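Local coordinates for protein arginase (RocF) (Helicobacter pylori, PDB 4G3H) that probably hydrolyses L-arginine to L-ornithine and urea, using a pair of manganese ions bound in each subunit, at residues A[46-51]-A[68-73]; A[60-65]-A[160-165]. One frame throughout, in Å; residues are numbered along the deposited sequence.

Interaction 1: A[46-51]-A[68-73]; sequences RCVLYK and ENLIPC
Val48 and Leu70 meet through single methyl groups, CG1 of the valine lying 3.6 Å from CD1 of the leucine, and the two side chains cross at about a right angle. The valine methyl that does the touching stands anti to its own backbone nitrogen (chi1 175°), the branch that reaches residues 68-73. The same CG1 looks across to Cys73 CB at 4.3 Å, one turn further along, while Leu70 CD1 is also near Leu49 O, at 4.1 Å. At the other end of the strand the Arg46 side chain, bent at chi3, lays its guanidinium beside Cys73: NH1 is 3.8 Å from Cys73 CB, and Cys73 O sits over one face, offset toward the rim. Across the two segments no hydrogen bond forms, and the polar end of Arg46 is instead held by a salt bridge from NH2 to Glu76, further along the helix. Behind the contact, backbone bonds to Gly5 and Glu7 fix Val48 in the sheet. The axes of strand segment 46-50 and helix segment 68-73, 8.0 Å apart at their closest, run at 145°, so the helix returns roughly antiparallel across the edge strand of the parallel sheet, as in the alpha/beta arginase fold.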
loop_
_atom_site.group_PDB
_atom_site.type_symbol
_atom_site.label_atom_id
_atom_site.label_comp_id
_atom_site.label_asym_id
_atom_site.label_seq_id
_atom_site.Cartn_x
_atom_site.Cartn_y
_atom_site.Cartn_z
ATOM N N ARG A 46 7.092 8.753 12.929
ATOM C CA ARG A 46 5.782 9.225 13.337
ATOM C C ARG A 46 4.707 8.145 13.460
ATOM O O ARG A 46 4.503 7.354 12.543
ATOM C CB ARG A 46 5.216 10.300 12.404
ATOM C CG ARG A 46 3.928 10.713 13.054
ATOM C CD ARG A 46 2.837 11.428 12.378
ATOM N NE ARG A 46 3.107 12.756 11.873
ATOM C CZ ARG A 46 2.202 13.728 11.897
ATOM N NH1 ARG A 46 1.008 13.512 12.434
ATOM N NH2 ARG A 46 2.452 14.882 11.302
ATOM N N CYS A 47 4.009 8.134 14.591
ATOM C CA CYS A 47 2.927 7.185 14.804
ATOM C C CYS A 47 1.646 7.867 14.351
ATOM O O CYS A 47 1.391 9.015 14.715
ATOM C CB CYS A 47 2.793 6.810 16.284
ATOM S SG CYS A 47 1.463 5.601 16.604
ATOM N N VAL A 48 0.855 7.163 13.546
ATOM C CA VAL A 48 -0.405 7.696 13.043
ATOM C C VAL A 48 -1.513 6.712 13.402
ATOM O O VAL A 48 -1.423 5.525 13.084
ATOM C CB VAL A 48 -0.360 7.895 11.506
ATOM C CG1 VAL A 48 -1.733 8.326 10.990
ATOM C CG2 VAL A 48 0.682 8.945 11.155
ATOM N N LEU A 49 -2.543 7.209 14.082
ATOM C CA LEU A 49 -3.661 6.376 14.497
ATOM C C LEU A 49 -4.709 6.242 13.402
ATOM O O LEU A 49 -4.946 7.172 12.627
ATOM C CB LEU A 49 -4.309 6.952 15.759
ATOM C CG LEU A 49 -3.383 7.146 16.965
ATOM C CD1 LEU A 49 -4.200 7.633 18.149
ATOM C CD2 LEU A 49 -2.672 5.834 17.306
ATOM N N TYR A 50 -5.335 5.074 13.337
ATOM C CA TYR A 50 -6.361 4.831 12.337
ATOM C C TYR A 50 -7.558 4.124 12.949
ATOM O O TYR A 50 -7.488 3.593 14.057
ATOM C CB TYR A 50 -5.790 4.004 11.174
ATOM C CG TYR A 50 -5.481 2.551 11.497
ATOM C CD1 TYR A 50 -6.463 1.566 11.372
ATOM C CD2 TYR A 50 -4.207 2.163 11.918
ATOM C CE1 TYR A 50 -6.186 0.221 11.658
ATOM C CE2 TYR A 50 -3.915 0.815 12.212
ATOM C CZ TYR A 50 -4.911 -0.144 12.074
ATOM O OH TYR A 50 -4.643 -1.474 12.328
ATOM N N LYS A 51 -8.659 4.131 12.210
ATOM C CA LYS A 51 -9.893 3.501 12.638
ATOM C C LYS A 51 -10.252 2.476 11.572
ATOM O O LYS A 51 -10.224 2.777 10.381
ATOM C CB LYS A 51 -11.001 4.546 12.747
ATOM C CG LYS A 51 -12.219 4.079 13.509
ATOM C CD LYS A 51 -13.263 5.173 13.568
ATOM C CE LYS A 51 -14.187 4.967 14.744
ATOM N NZ LYS A 51 -13.426 5.055 16.019
ATOM N N GLU A 68 -11.234 13.940 9.672
ATOM C CA GLU A 68 -10.682 14.755 10.748
ATOM C C GLU A 68 -9.336 14.344 11.334
ATOM O O GLU A 68 -8.604 15.198 11.840
ATOM C CB GLU A 68 -11.705 14.849 11.881
ATOM C CG GLU A 68 -13.088 15.283 11.425
ATOM C CD GLU A 68 -14.089 15.336 12.565
ATOM O OE1 GLU A 68 -14.276 14.307 13.247
ATOM O OE2 GLU A 68 -14.693 16.409 12.778
ATOM N N ASN A 69 -9.004 13.056 11.276
ATOM C CA ASN A 69 -7.744 12.583 11.848
ATOM C C ASN A 69 -6.714 12.025 10.874
ATOM O O ASN A 69 -5.689 12.655 10.614
ATOM C CB ASN A 69 -8.008 11.512 12.913
ATOM C CG ASN A 69 -8.646 12.070 14.160
ATOM O OD1 ASN A 69 -9.816 12.451 14.157
ATOM N ND2 ASN A 69 -7.876 12.123 15.241
ATOM N N LEU A 70 -6.986 10.834 10.353
ATOM C CA LEU A 70 -6.065 10.168 9.444
ATOM C C LEU A 70 -5.586 10.989 8.254
ATOM O O LEU A 70 -4.381 11.157 8.065
ATOM C CB LEU A 70 -6.675 8.860 8.939
ATOM C CG LEU A 70 -5.788 8.060 7.981
ATOM C CD1 LEU A 70 -4.437 7.779 8.631
ATOM C CD2 LEU A 70 -6.486 6.758 7.613
ATOM N N ILE A 71 -6.513 11.493 7.448
ATOM C CA ILE A 71 -6.128 12.269 6.270
ATOM C C ILE A 71 -5.331 13.527 6.614
ATOM O O ILE A 71 -4.289 13.788 6.018
ATOM C CB ILE A 71 -7.376 12.613 5.397
ATOM C CG1 ILE A 71 -7.937 11.318 4.786
ATOM C CG2 ILE A 71 -7.002 13.572 4.273
ATOM C CD1 ILE A 71 -9.187 11.516 3.907
ATOM N N PRO A 72 -5.795 14.319 7.592
ATOM C CA PRO A 72 -5.035 15.529 7.931
ATOM C C PRO A 72 -3.600 15.217 8.375
ATOM O O PRO A 72 -2.661 15.925 8.006
ATOM C CB PRO A 72 -5.871 16.162 9.044
ATOM C CG PRO A 72 -7.273 15.776 8.656
ATOM C CD PRO A 72 -7.106 14.311 8.270
ATOM N N CYS A 73 -3.435 14.157 9.168
ATOM C CA CYS A 73 -2.111 13.761 9.648
ATOM C C CYS A 73 -1.209 13.317 8.501
ATOM O O CYS A 73 -0.036 13.697 8.441
ATOM C CB CYS A 73 -2.217 12.616 10.669
ATOM S SG CYS A 73 -2.844 13.098 12.298
#

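Interaction 2: A[60-65]-A[160-165]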
loop_
_atom_site.group_PDB
_atom_site.type_symbol
_atom_site.label_atom_id
_atom_site.label_comp_id
_atom_site.label_asym_id
_atom_site.label_seq_id
_atom_site.Cartn_x
_atom_site.Cartn_y
_atom_site.Cartn_z
ATOM N N GLU A 60 -20.263 6.053 9.391
ATOM C CA GLU A 60 -20.137 7.456 9.769
ATOM C C GLU A 60 -18.896 7.732 10.619
ATOM O O GLU A 60 -18.178 8.703 10.377
ATOM C CB GLU A 60 -21.391 7.921 10.515
ATOM C CG GLU A 60 -21.507 9.436 10.638
ATOM C CD GLU A 60 -21.704 10.124 9.295
ATOM O OE1 GLU A 60 -20.867 9.931 8.389
ATOM O OE2 GLU A 60 -22.698 10.863 9.143
ATOM N N ASP A 61 -18.646 6.880 11.608
ATOM C CA ASP A 61 -17.485 7.054 12.474
ATOM C C ASP A 61 -16.206 7.011 11.647
ATOM O O ASP A 61 -15.311 7.839 11.821
ATOM C CB ASP A 61 -17.435 5.959 13.541
ATOM C CG ASP A 61 -18.640 5.984 14.458
ATOM O OD1 ASP A 61 -18.928 7.054 15.040
ATOM O OD2 ASP A 61 -19.297 4.932 14.601
ATOM N N TYR A 62 -16.135 6.040 10.742
ATOM C CA TYR A 62 -14.974 5.878 9.881
ATOM C C TYR A 62 -14.813 7.116 9.015
ATOM O O TYR A 62 -13.711 7.642 8.857
ATOM C CB TYR A 62 -15.145 4.650 8.987
ATOM C CG TYR A 62 -14.005 4.443 8.017
ATOM C CD1 TYR A 62 -12.788 3.904 8.441
ATOM C CD2 TYR A 62 -14.143 4.791 6.673
ATOM C CE1 TYR A 62 -11.732 3.714 7.543
ATOM C CE2 TYR A 62 -13.101 4.610 5.772
ATOM C CZ TYR A 62 -11.902 4.071 6.209
ATOM O OH TYR A 62 -10.888 3.883 5.303
ATOM N N TYR A 63 -15.922 7.579 8.455
ATOM C CA TYR A 63 -15.894 8.760 7.605
ATOM C C TYR A 63 -15.304 9.947 8.353
ATOM O O TYR A 63 -14.361 10.580 7.887
ATOM C CB TYR A 63 -17.306 9.117 7.142
ATOM C CG TYR A 63 -17.361 10.418 6.379
ATOM C CD1 TYR A 63 -16.946 10.489 5.054
ATOM C CD2 TYR A 63 -17.797 11.589 6.997
ATOM C CE1 TYR A 63 -16.961 11.692 4.359
ATOM C CE2 TYR A 63 -17.816 12.800 6.312
ATOM C CZ TYR A 63 -17.396 12.844 4.994
ATOM O OH TYR A 63 -17.410 14.037 4.313
ATOM N N LEU A 64 -15.873 10.245 9.515
ATOM C CA LEU A 64 -15.417 11.365 10.325
ATOM C C LEU A 64 -13.962 11.231 10.743
ATOM O O LEU A 64 -13.205 12.202 10.687
ATOM C CB LEU A 64 -16.294 11.507 11.569
ATOM C CG LEU A 64 -17.740 11.947 11.337
ATOM C CD1 LEU A 64 -18.482 11.977 12.665
ATOM C CD2 LEU A 64 -17.760 13.322 10.683
ATOM N N PHE A 65 -13.570 10.032 11.159
ATOM C CA PHE A 65 -12.197 9.810 11.591
ATOM C C PHE A 65 -11.219 10.107 10.464
ATOM O O PHE A 65 -10.216 10.793 10.666
ATOM C CB PHE A 65 -11.993 8.372 12.071
ATOM C CG PHE A 65 -10.681 8.159 12.780
ATOM C CD1 PHE A 65 -10.576 8.357 14.157
ATOM C CD2 PHE A 65 -9.537 7.808 12.066
ATOM C CE1 PHE A 65 -9.351 8.209 14.808
ATOM C CE2 PHE A 65 -8.306 7.659 12.711
ATOM C CZ PHE A 65 -8.214 7.860 14.083
ATOM N N GLN A 160 -20.228 8.211 -2.129
ATOM C CA GLN A 160 -19.653 9.259 -2.955
ATOM C C GLN A 160 -18.984 10.255 -2.023
ATOM O O GLN A 160 -17.947 10.821 -2.347
ATOM C CB GLN A 160 -20.742 9.951 -3.784
ATOM C CG GLN A 160 -20.219 11.011 -4.750
ATOM C CD GLN A 160 -19.866 12.328 -4.070
ATOM O OE1 GLN A 160 -19.212 13.188 -4.662
ATOM N NE2 GLN A 160 -20.311 12.498 -2.830
ATOM N N LYS A 161 -19.590 10.459 -0.858
ATOM C CA LYS A 161 -19.060 11.380 0.137
ATOM C C LYS A 161 -17.700 10.859 0.612
ATOM O O LYS A 161 -16.719 11.599 0.669
ATOM C CB LYS A 161 -20.027 11.470 1.325
ATOM C CG LYS A 161 -19.651 12.498 2.384
ATOM C CD LYS A 161 -20.209 12.127 3.764
ATOM C CE LYS A 161 -21.727 12.053 3.798
ATOM N NZ LYS A 161 -22.224 11.610 5.136
ATOM N N LEU A 162 -17.661 9.571 0.941
ATOM C CA LEU A 162 -16.456 8.915 1.426
ATOM C C LEU A 162 -15.325 8.837 0.391
ATOM O O LEU A 162 -14.209 9.291 0.654
ATOM C CB LEU A 162 -16.818 7.513 1.921
ATOM C CG LEU A 162 -15.688 6.596 2.388
ATOM C CD1 LEU A 162 -14.935 7.246 3.534
ATOM C CD2 LEU A 162 -16.272 5.256 2.819
ATOM N N CYS A 163 -15.617 8.259 -0.774
ATOM C CA CYS A 163 -14.631 8.121 -1.853
ATOM C C CYS A 163 -14.089 9.479 -2.243
ATOM O O CYS A 163 -13.040 9.598 -2.874
ATOM C CB CYS A 163 -15.268 7.495 -3.091
ATOM S SG CYS A 163 -15.854 5.826 -2.844
ATOM N N SER A 164 -14.780 10.500 -1.952
ATOM C CA SER A 164 -14.327 11.780 -2.134
ATOM C C SER A 164 -13.549 12.513 -1.092
ATOM O O SER A 164 -13.202 13.535 -1.309
ATOM C CB SER A 164 -15.506 12.610 -2.342
ATOM O OG SER A 164 -15.483 13.006 -3.583
ATOM N N LEU A 165 -13.358 11.944 0.024
ATOM C CA LEU A 165 -12.630 12.584 1.026
ATOM C C LEU A 165 -11.277 12.882 0.673
ATOM O O LEU A 165 -10.663 12.283 -0.012
ATOM C CB LEU A 165 -12.427 11.622 2.134
ATOM C CG LEU A 165 -13.474 11.340 3.019
ATOM C CD1 LEU A 165 -13.210 10.460 3.844
ATOM C CD2 LEU A 165 -13.599 12.510 3.662
HETATM O O HOH W 1 -16.491 14.284 1.151
#
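Tyr63 presents a face of its ring to the aliphatic part of Lys161, and the two side chains cross at about a right angle. The methylene CD of Lys161 lies over that face as a CH-pi contact, offset toward the rim, but its modelled position is too close to the ring, so the exact fit is doubtful. The bend at chi3 (-61°) keeps the end of the chain over the ring, with NZ higher above it than CD. The ammonium makes a cation-pi contact, with Lys161 NZ 4.9 Å from the Tyr63 centroid and 16° off the ring normal. Glu60 approaches the same ammonium from its own helix, its chain bent at chi2; the resulting salt bridge is long, with OE1 of Glu60 3.9 Å from NZ of Lys161.

The ring edge of Tyr63 is met by Leu162, whose backbone CA lies near the ring plane, 4.0 Å from Tyr63 CD1, and Leu165 comes in obliquely. Leu162 turns its CD1 methyl between two aromatic side chains, 4.1 Å from Tyr63 CD1 and 3.9 Å from CE2 at the edge of the Tyr62 ring; Tyr62 is itself stacked on Phe53. At the far end of Tyr63, OH is hydrogen-bonded to Lys67 NZ, and a water makes a second, weak bond to this hydroxyl while donating to Lys161 O at 2.7 Å.

With no direct hydrogen bond between them, the two segments are joined by apolar packing, the ring-ammonium attraction, the long salt bridge and a weak water bridge. Buried Glu60 OE1 has no hydrogen-bond partner in the model, so its pairing is probably loose, and the pi face of Tyr63 and the carboxylate probably share in stabilising the positive charge of Lys161.

How the interactions relate
Both contacts draw on helix 59-78, with interaction 2 near its start and interaction 1 further along, their centres 14 Å apart. One helix thus faces the edge strand 44-50 through residues 68-73 and helix 153-163 through residues 60-65. The two contacts also touch directly: Leu70 N makes a probable hydrogen bond to Phe65 O at 3.2 Å along the helix, and the Phe65 ring packs on the strand, its CE2 lying 3.4 Å from Leu49 O. Ile71 meets Leu165 as well, linking the segments again. Interaction 1 lies away from the manganese site; in interaction 2, the Tyr62 side chain is about 13 Å from a bound manganese ion.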